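Flagellar hook-associated protein 2 (Bdellovibrio bacteriovorus, PDB 6KTY) probably caps the tip of the growing flagellar filament, where it would promote flagellin polymerization and keep subunits from leaking out. Local coordinates at residues V38-P52 with Q140-K154. Residues are numbered along the deposited sequence; the frame is centred on the assembly and turned at random.
Sequences VQLAQKPAAMSNGFP and QDMYFEESRKAQNAK
Asn49 and the chain from Asp141 to Tyr143 illustrate how an asparagine side chain can carry on the work of a beta pairing. Asn49 CB lies over one face of the Tyr143 ring, a CH-pi contact 3.8 Å from the centroid. With CG turned between backbone N and carbonyl carbon (chi1 60°), the side chain runs across that of Tyr143 at about a right angle, yet amide and ring planes are only 31° apart and Asn49 CG comes within 3.4 Å of Tyr143 CE1. Asn49 OD1 accepts from Tyr143 N at 3.0 Å, the donor standing well above the carbonyl plane, while Asn49 ND2 gives a nearly straight bond of 2.8 Å to Asp141 O. As Asn49 N also bonds to Tyr143 O, both amide ends and the backbone are gripped. Beyond it, the Gln140 amide stacks on the Phe51 ring, planes 13° apart, NE2 above the ring centre and bonded to Gly50 O.

Towards the other end, Gln42 OE1 receives Arg148 NH1 on a lone pair at 2.8 Å, and Gln39 NE2 reaches Asn152 O. Between these ends the strands run antiparallel, with a classic bulge where Glu145 and Glu146 face Met47.

Strand 45-48 lies between 144-148 and 113-119. Through 39-45 and 148-153 the paired chains pass into the second antiparallel sheet of the FliD fragment, entering at another classic bulge, Val38 and Gln39 facing Lys154.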
ATOM      1  N   VAL A  38     -10.686   6.623  -0.418  1.00 23.61           N
ATOM      2  CA  VAL A  38     -11.199   5.277  -0.160  1.00 25.23           C
ATOM      3  C   VAL A  38     -11.495   4.570  -1.497  1.00 26.32           C
ATOM      4  O   VAL A  38     -11.074   3.456  -1.699  1.00 25.97           O
ATOM      5  CB  VAL A  38     -12.433   5.281   0.784  1.00 25.45           C
ATOM      6  CG1 VAL A  38     -12.939   3.874   1.009  1.00 29.00           C
ATOM      7  CG2 VAL A  38     -12.030   5.896   2.163  1.00 25.23           C
ATOM      8  N   GLN A  39     -12.166   5.251  -2.413  1.00 27.58           N
ATOM      9  CA  GLN A  39     -12.490   4.662  -3.718  1.00 29.19           C
ATOM     10  C   GLN A  39     -12.492   5.776  -4.739  1.00 27.90           C
ATOM     11  O   GLN A  39     -12.989   6.877  -4.442  1.00 27.40           O
ATOM     12  CB  GLN A  39     -13.876   4.041  -3.562  1.00 31.13           C
ATOM     13  CG  GLN A  39     -14.561   3.572  -4.792  1.00 34.36           C
ATOM     14  CD  GLN A  39     -15.992   3.187  -4.454  1.00 36.93           C
ATOM     15  OE1 GLN A  39     -16.222   2.161  -3.822  1.00 35.65           O
ATOM     16  NE2 GLN A  39     -16.958   4.023  -4.866  1.00 35.41           N
ATOM     17  N   LEU A  40     -11.946   5.532  -5.924  1.00 26.68           N
ATOM     18  CA  LEU A  40     -12.058   6.512  -6.978  1.00 27.71           C
ATOM     19  C   LEU A  40     -13.513   6.567  -7.452  1.00 27.87           C
ATOM     20  O   LEU A  40     -14.267   5.611  -7.301  1.00 26.81           O
ATOM     21  CB  LEU A  40     -11.148   6.175  -8.152  1.00 27.81           C
ATOM     22  CG  LEU A  40      -9.647   6.222  -7.875  1.00 27.35           C
ATOM     23  CD1 LEU A  40      -8.942   5.693  -9.117  1.00 27.90           C
ATOM     24  CD2 LEU A  40      -9.114   7.629  -7.533  1.00 26.90           C
ATOM     25  N   ALA A  41     -13.910   7.692  -8.014  1.00 27.70           N
ATOM     26  CA  ALA A  41     -15.185   7.740  -8.734  1.00 28.15           C
ATOM     27  C   ALA A  41     -15.129   6.774  -9.944  1.00 27.09           C
ATOM     28  O   ALA A  41     -14.082   6.642 -10.561  1.00 26.22           O
ATOM     29  CB  ALA A  41     -15.471   9.155  -9.184  1.00 27.72           C
ATOM     30  N   GLN A  42     -16.246   6.102 -10.240  1.00 27.01           N
ATOM     31  CA  GLN A  42     -16.285   5.027 -11.237  1.00 27.07           C
ATOM     32  C   GLN A  42     -17.220   5.424 -12.383  1.00 27.34           C
ATOM     33  O   GLN A  42     -18.324   5.947 -12.134  1.00 26.34           O
ATOM     34  CB  GLN A  42     -16.797   3.724 -10.626  1.00 27.00           C
ATOM     35  CG  GLN A  42     -16.139   3.287  -9.362  1.00 30.15           C
ATOM     36  CD  GLN A  42     -14.783   2.644  -9.610  1.00 31.21           C
ATOM     37  OE1 GLN A  42     -14.682   1.671 -10.337  1.00 31.54           O
ATOM     38  NE2 GLN A  42     -13.752   3.185  -9.005  1.00 31.47           N
ATOM     39  N   LYS A  43     -16.759   5.172 -13.615  1.00 27.98           N
ATOM     40  CA  LYS A  43     -17.573   5.287 -14.820  1.00 27.91           C
ATOM     41  C   LYS A  43     -18.524   4.111 -14.922  1.00 24.92           C
ATOM     42  O   LYS A  43     -18.147   3.002 -14.580  1.00 24.35           O
ATOM     43  CB  LYS A  43     -16.691   5.264 -16.071  1.00 27.71           C
ATOM     44  CG  LYS A  43     -15.707   6.387 -16.187  1.00 33.27           C
ATOM     45  CD  LYS A  43     -14.749   6.089 -17.357  1.00 36.79           C
ATOM     46  CE  LYS A  43     -13.357   6.680 -17.137  1.00 43.24           C
ATOM     47  NZ  LYS A  43     -12.355   5.601 -16.757  1.00 45.61           N
ATOM     48  N   PRO A  44     -19.744   4.336 -15.446  1.00 23.85           N
ATOM     49  CA  PRO A  44     -20.594   3.182 -15.752  1.00 24.45           C
ATOM     50  C   PRO A  44     -19.933   2.445 -16.927  1.00 23.33           C
ATOM     51  O   PRO A  44     -19.317   3.106 -17.777  1.00 22.18           O
ATOM     52  CB  PRO A  44     -21.910   3.824 -16.190  1.00 25.10           C
ATOM     53  CG  PRO A  44     -21.467   5.123 -16.805  1.00 23.88           C
ATOM     54  CD  PRO A  44     -20.247   5.561 -16.085  1.00 23.44           C
ATOM     55  N   ALA A  45     -20.063   1.131 -16.992  1.00 22.58           N
ATOM     56  CA  ALA A  45     -19.417   0.366 -18.063  1.00 22.58           C
ATOM     57  C   ALA A  45     -19.976  -1.009 -18.238  1.00 22.86           C
ATOM     58  O   ALA A  45     -20.635  -1.543 -17.330  1.00 24.10           O
ATOM     59  CB  ALA A  45     -17.861   0.303 -17.830  1.00 22.57           C
ATOM     60  N   ALA A  46     -19.739  -1.608 -19.407  1.00 22.59           N
ATOM     61  CA  ALA A  46     -20.199  -3.000 -19.646  1.00 23.62           C
ATOM     62  C   ALA A  46     -19.174  -3.700 -20.530  1.00 23.39           C
ATOM     63  O   ALA A  46     -18.443  -3.047 -21.339  1.00 21.24           O
ATOM     64  CB  ALA A  46     -21.664  -3.047 -20.282  1.00 24.23           C
ATOM     65  N   MET A  47     -19.028  -4.990 -20.336  1.00 23.65           N
ATOM     66  CA  MET A  47     -18.019  -5.725 -21.114  1.00 25.17           C
ATOM     67  C   MET A  47     -18.666  -6.909 -21.752  1.00 25.94           C
ATOM     68  O   MET A  47     -19.410  -7.638 -21.075  1.00 25.77           O
ATOM     69  CB  MET A  47     -16.834  -6.181 -20.239  1.00 26.92           C
ATOM     70  CG  MET A  47     -15.620  -6.680 -21.055  1.00 31.04           C
ATOM     71  SD  MET A  47     -14.169  -7.052 -20.091  1.00 41.10           S
ATOM     72  CE  MET A  47     -13.524  -5.412 -19.845  1.00 38.77           C
ATOM     73  N   SER A  48     -18.378  -7.134 -23.033  1.00 25.70           N
ATOM     74  CA  SER A  48     -18.982  -8.289 -23.740  1.00 26.57           C
ATOM     75  C   SER A  48     -18.436  -9.655 -23.323  1.00 28.16           C
ATOM     76  O   SER A  48     -17.389  -9.753 -22.673  1.00 27.39           O
ATOM     77  CB  SER A  48     -18.837  -8.135 -25.262  1.00 25.77           C
ATOM     78  OG  SER A  48     -17.534  -8.517 -25.675  1.00 26.33           O
ATOM     79  N   ASN A  49     -19.174 -10.706 -23.694  1.00 28.91           N
ATOM     80  CA  ASN A  49     -18.611 -12.053 -23.838  1.00 30.40           C
ATOM     81  C   ASN A  49     -17.415 -12.085 -24.803  1.00 29.35           C
ATOM     82  O   ASN A  49     -17.180 -11.123 -25.560  1.00 28.53           O
ATOM     83  CB  ASN A  49     -19.703 -13.059 -24.245  1.00 33.23           C
ATOM     84  CG  ASN A  49     -20.389 -12.707 -25.580  1.00 32.28           C
ATOM     85  OD1 ASN A  49     -20.615 -11.555 -25.892  1.00 32.03           O
ATOM     86  ND2 ASN A  49     -20.711 -13.731 -26.360  1.00 34.84           N
ATOM     87  N   GLY A  50     -16.642 -13.155 -24.729  1.00 30.23           N
ATOM     88  CA  GLY A  50     -15.390 -13.294 -25.483  1.00 29.67           C
ATOM     89  C   GLY A  50     -15.642 -13.769 -26.907  1.00 29.65           C
ATOM     90  O   GLY A  50     -16.558 -14.565 -27.161  1.00 29.73           O
ATOM     91  N   PHE A  51     -14.820 -13.282 -27.835  1.00 28.78           N
ATOM     92  CA  PHE A  51     -14.880 -13.674 -29.235  1.00 29.10           C
ATOM     93  C   PHE A  51     -13.530 -14.201 -29.663  1.00 31.02           C
ATOM     94  O   PHE A  51     -12.486 -13.763 -29.115  1.00 30.35           O
ATOM     95  CB  PHE A  51     -15.266 -12.470 -30.086  1.00 28.79           C
ATOM     96  CG  PHE A  51     -16.726 -12.140 -30.029  1.00 28.40           C
ATOM     97  CD1 PHE A  51     -17.278 -11.535 -28.907  1.00 26.48           C
ATOM     98  CD2 PHE A  51     -17.555 -12.430 -31.105  1.00 33.19           C
ATOM     99  CE1 PHE A  51     -18.639 -11.239 -28.860  1.00 29.61           C
ATOM    100  CE2 PHE A  51     -18.931 -12.135 -31.055  1.00 32.10           C
ATOM    101  CZ  PHE A  51     -19.470 -11.567 -29.937  1.00 29.65           C
ATOM    102  N   PRO A  52     -13.517 -15.109 -30.664  1.00 31.86           N
ATOM    103  CA  PRO A  52     -12.245 -15.669 -31.074  1.00 33.27           C
ATOM    104  C   PRO A  52     -11.383 -14.703 -31.870  1.00 32.46           C
ATOM    105  O   PRO A  52     -10.216 -14.960 -32.069  1.00 33.47           O
ATOM    106  CB  PRO A  52     -12.642 -16.901 -31.921  1.00 35.06           C
ATOM    107  CG  PRO A  52     -14.013 -16.588 -32.458  1.00 35.19           C
ATOM    108  CD  PRO A  52     -14.658 -15.685 -31.408  1.00 33.61           C
ATOM    109  N   GLN A 140     -22.240 -15.122 -34.124  1.00 41.38           N
ATOM    110  CA  GLN A 140     -22.146 -15.442 -32.732  1.00 41.17           C
ATOM    111  C   GLN A 140     -22.901 -14.388 -31.932  1.00 39.55           C
ATOM    112  O   GLN A 140     -22.903 -13.213 -32.285  1.00 38.40           O
ATOM    113  CB  GLN A 140     -20.675 -15.479 -32.323  1.00 40.74           C
ATOM    114  CG  GLN A 140     -20.436 -15.883 -30.873  1.00 44.00           C
ATOM    115  CD  GLN A 140     -18.994 -15.683 -30.421  1.00 44.57           C
ATOM    116  OE1 GLN A 140     -18.045 -15.907 -31.187  1.00 44.93           O
ATOM    117  NE2 GLN A 140     -18.824 -15.259 -29.172  1.00 43.93           N
ATOM    118  N   ASP A 141     -23.504 -14.826 -30.835  1.00 39.50           N
ATOM    119  CA  ASP A 141     -24.225 -13.949 -29.918  1.00 38.79           C
ATOM    120  C   ASP A 141     -23.297 -12.960 -29.212  1.00 37.43           C
ATOM    121  O   ASP A 141     -22.275 -13.365 -28.637  1.00 37.77           O
ATOM    122  CB  ASP A 141     -24.919 -14.803 -28.845  1.00 39.39           C
ATOM    123  CG  ASP A 141     -26.094 -15.591 -29.388  1.00 41.36           C
ATOM    124  OD1 ASP A 141     -26.701 -15.183 -30.416  1.00 44.35           O
ATOM    125  OD2 ASP A 141     -26.422 -16.633 -28.784  1.00 40.00           O
ATOM    126  N   MET A 142     -23.642 -11.672 -29.248  1.00 36.47           N
ATOM    127  CA  MET A 142     -22.968 -10.686 -28.401  1.00 35.93           C
ATOM    128  C   MET A 142     -23.864 -10.278 -27.268  1.00 34.23           C
ATOM    129  O   MET A 142     -25.027  -9.960 -27.480  1.00 34.63           O
ATOM    130  CB  MET A 142     -22.582  -9.405 -29.164  1.00 36.26           C
ATOM    131  CG  MET A 142     -21.491  -8.649 -28.460  1.00 38.65           C
ATOM    132  SD  MET A 142     -22.066  -7.288 -27.429  1.00 49.20           S
ATOM    133  CE  MET A 142     -21.927  -6.014 -28.696  1.00 45.69           C
ATOM    134  N   TYR A 143     -23.295 -10.271 -26.075  1.00 33.27           N
ATOM    135  CA  TYR A 143     -24.010  -9.816 -24.918  1.00 34.04           C
ATOM    136  C   TYR A 143     -23.021  -9.236 -23.925  1.00 32.52           C
ATOM    137  O   TYR A 143     -21.836  -9.545 -23.951  1.00 33.40           O
ATOM    138  CB  TYR A 143     -24.861 -10.961 -24.286  1.00 34.76           C
ATOM    139  CG  TYR A 143     -24.076 -12.137 -23.712  1.00 36.97           C
ATOM    140  CD1 TYR A 143     -23.642 -13.177 -24.530  1.00 40.02           C
ATOM    141  CD2 TYR A 143     -23.833 -12.231 -22.335  1.00 41.28           C
ATOM    142  CE1 TYR A 143     -22.940 -14.259 -23.999  1.00 43.17           C
ATOM    143  CE2 TYR A 143     -23.122 -13.291 -21.795  1.00 43.07           C
ATOM    144  CZ  TYR A 143     -22.693 -14.304 -22.631  1.00 44.45           C
ATOM    145  OH  TYR A 143     -22.003 -15.344 -22.090  1.00 50.30           O
ATOM    146  N   PHE A 144     -23.523  -8.376 -23.071  1.00 32.47           N
ATOM    147  CA  PHE A 144     -22.747  -7.811 -21.982  1.00 32.11           C
ATOM    148  C   PHE A 144     -22.752  -8.782 -20.801  1.00 33.63           C
ATOM    149  O   PHE A 144     -23.729  -8.860 -20.075  1.00 35.80           O
ATOM    150  CB  PHE A 144     -23.325  -6.432 -21.618  1.00 30.91           C
ATOM    151  CG  PHE A 144     -23.155  -5.382 -22.713  1.00 30.15           C
ATOM    152  CD1 PHE A 144     -21.890  -5.123 -23.268  1.00 28.57           C
ATOM    153  CD2 PHE A 144     -24.231  -4.609 -23.133  1.00 29.13           C
ATOM    154  CE1 PHE A 144     -21.715  -4.157 -24.228  1.00 28.13           C
ATOM    155  CE2 PHE A 144     -24.068  -3.639 -24.131  1.00 29.94           C
ATOM    156  CZ  PHE A 144     -22.807  -3.411 -24.680  1.00 29.10           C
ATOM    157  N   GLU A 145     -21.664  -9.545 -20.653  1.00 34.99           N
ATOM    158  CA  GLU A 145     -21.519 -10.586 -19.615  1.00 36.49           C
ATOM    159  C   GLU A 145     -21.395  -9.901 -18.250  1.00 36.79           C
ATOM    160  O   GLU A 145     -21.803 -10.431 -17.218  1.00 37.30           O
ATOM    161  CB  GLU A 145     -20.254 -11.409 -19.901  1.00 38.14           C
ATOM    162  CG  GLU A 145     -20.252 -12.868 -19.400  1.00 40.52           C
ATOM    163  CD  GLU A 145     -19.002 -13.655 -19.841  1.00 46.76           C
ATOM    164  OE1 GLU A 145     -18.107 -13.090 -20.516  1.00 49.23           O
ATOM    165  OE2 GLU A 145     -18.902 -14.859 -19.512  1.00 49.92           O
ATOM    166  N   GLU A 146     -20.865  -8.680 -18.256  1.00 34.99           N
ATOM    167  CA  GLU A 146     -20.683  -7.952 -17.024  1.00 35.08           C
ATOM    168  C   GLU A 146     -20.973  -6.477 -17.226  1.00 33.06           C
ATOM    169  O   GLU A 146     -20.648  -5.926 -18.273  1.00 31.00           O
ATOM    170  CB  GLU A 146     -19.230  -8.145 -16.575  1.00 36.18           C
ATOM    171  CG  GLU A 146     -19.029  -8.821 -15.221  1.00 42.05           C
ATOM    172  CD  GLU A 146     -17.617  -8.605 -14.699  1.00 47.06           C
ATOM    173  OE1 GLU A 146     -16.682  -9.232 -15.264  1.00 50.93           O
ATOM    174  OE2 GLU A 146     -17.439  -7.779 -13.766  1.00 50.48           O
ATOM    175  N   SER A 147     -21.601  -5.834 -16.246  1.00 32.30           N
ATOM    176  CA  SER A 147     -21.674  -4.373 -16.244  1.00 31.89           C
ATOM    177  C   SER A 147     -21.390  -3.790 -14.864  1.00 31.54           C
ATOM    178  O   SER A 147     -21.470  -4.505 -13.853  1.00 31.61           O
ATOM    179  CB  SER A 147     -23.025  -3.888 -16.748  1.00 33.49           C
ATOM    180  OG  SER A 147     -24.073  -4.430 -15.993  1.00 34.72           O
ATOM    181  N   ARG A 148     -21.035  -2.507 -14.845  1.00 29.67           N
ATOM    182  CA  ARG A 148     -20.754  -1.775 -13.612  1.00 29.54           C
ATOM    183  C   ARG A 148     -21.472  -0.419 -13.596  1.00 28.90           C
ATOM    184  O   ARG A 148     -21.515   0.288 -14.610  1.00 27.76           O
ATOM    185  CB  ARG A 148     -19.262  -1.618 -13.438  1.00 29.18           C
ATOM    186  CG  ARG A 148     -18.555  -2.929 -12.994  1.00 33.69           C
ATOM    187  CD  ARG A 148     -17.099  -2.688 -12.699  1.00 39.38           C
ATOM    188  NE  ARG A 148     -16.777  -2.385 -11.280  1.00 43.74           N
ATOM    189  CZ  ARG A 148     -16.494  -1.164 -10.793  1.00 46.56           C
ATOM    190  NH1 ARG A 148     -16.566  -0.060 -11.540  1.00 45.85           N
ATOM    191  NH2 ARG A 148     -16.181  -1.035  -9.513  1.00 48.52           N
ATOM    192  N   LYS A 149     -22.044  -0.075 -12.448  1.00 27.82           N
ATOM    193  CA  LYS A 149     -22.768   1.159 -12.317  1.00 29.20           C
ATOM    194  C   LYS A 149     -21.759   2.270 -12.096  1.00 26.74           C
ATOM    195  O   LYS A 149     -20.664   2.045 -11.568  1.00 25.87           O
ATOM    196  CB  LYS A 149     -23.726   1.139 -11.115  1.00 30.54           C
ATOM    197  CG  LYS A 149     -24.698  -0.019 -11.098  1.00 36.87           C
ATOM    198  CD  LYS A 149     -25.435  -0.044  -9.751  1.00 41.22           C
ATOM    199  CE  LYS A 149     -26.331  -1.278  -9.580  1.00 44.97           C
ATOM    200  NZ  LYS A 149     -26.530  -1.535  -8.108  1.00 48.51           N
ATOM    201  N   ALA A 150     -22.132   3.463 -12.508  1.00 26.59           N
ATOM    202  CA  ALA A 150     -21.363   4.664 -12.172  1.00 26.28           C
ATOM    203  C   ALA A 150     -21.385   4.838 -10.648  1.00 26.93           C
ATOM    204  O   ALA A 150     -22.413   4.574  -9.998  1.00 26.25           O
ATOM    205  CB  ALA A 150     -21.974   5.880 -12.817  1.00 25.96           C
ATOM    206  N   GLN A 151     -20.272   5.295 -10.096  1.00 26.96           N
ATOM    207  CA  GLN A 151     -20.199   5.558  -8.656  1.00 28.24           C
ATOM    208  C   GLN A 151     -19.436   6.820  -8.317  1.00 27.37           C
ATOM    209  O   GLN A 151     -18.512   7.248  -9.023  1.00 26.03           O
ATOM    210  CB  GLN A 151     -19.499   4.434  -7.911  1.00 29.04           C
ATOM    211  CG  GLN A 151     -20.134   3.039  -7.982  1.00 33.26           C
ATOM    212  CD  GLN A 151     -19.455   2.104  -6.993  1.00 37.76           C
ATOM    213  OE1 GLN A 151     -19.326   2.444  -5.810  1.00 44.18           O
ATOM    214  NE2 GLN A 151     -18.999   0.944  -7.461  1.00 39.36           N
ATOM    215  N   ASN A 152     -19.822   7.393  -7.178  1.00 27.58           N
ATOM    216  CA  ASN A 152     -19.104   8.480  -6.583  1.00 27.79           C
ATOM    217  C   ASN A 152     -17.746   7.993  -6.033  1.00 27.09           C
ATOM    218  O   ASN A 152     -17.584   6.828  -5.640  1.00 27.01           O
ATOM    219  CB  ASN A 152     -19.948   9.098  -5.430  1.00 27.92           C
ATOM    220  CG  ASN A 152     -21.238   9.735  -5.905  1.00 29.99           C
ATOM    221  OD1 ASN A 152     -21.360  10.176  -7.061  1.00 31.60           O
ATOM    222  ND2 ASN A 152     -22.210   9.812  -5.000  1.00 27.33           N
ATOM    223  N   ALA A 153     -16.774   8.908  -6.014  1.00 27.40           N
ATOM    224  CA  ALA A 153     -15.605   8.768  -5.153  1.00 26.68           C
ATOM    225  C   ALA A 153     -16.022   8.778  -3.695  1.00 27.24           C
ATOM    226  O   ALA A 153     -17.028   9.405  -3.293  1.00 27.38           O
ATOM    227  CB  ALA A 153     -14.605   9.853  -5.399  1.00 25.11           C
ATOM    228  N   LYS A 154     -15.263   8.043  -2.894  1.00 27.01           N
ATOM    229  CA  LYS A 154     -15.433   8.073  -1.456  1.00 28.26           C
ATOM    230  C   LYS A 154     -14.114   8.548  -0.908  1.00 27.03           C
ATOM    231  O   LYS A 154     -13.065   7.958  -1.203  1.00 27.11           O
ATOM    232  CB  LYS A 154     -15.781   6.698  -0.895  1.00 28.66           C
ATOM    233  CG  LYS A 154     -17.152   6.167  -1.318  1.00 32.78           C
ATOM    234  CD  LYS A 154     -17.364   4.754  -0.833  1.00 33.77           C
ATOM    235  CE  LYS A 154     -18.767   4.245  -1.141  1.00 37.77           C
ATOM    236  NZ  LYS A 154     -18.852   2.781  -0.746  1.00 42.12           N
TER
HETATM  237  O   HOH W   1     -16.422   1.126 -13.745  1.00 34.99           O
HETATM  238  O   HOH W   2     -16.396 -14.937 -22.169  1.00 38.31           O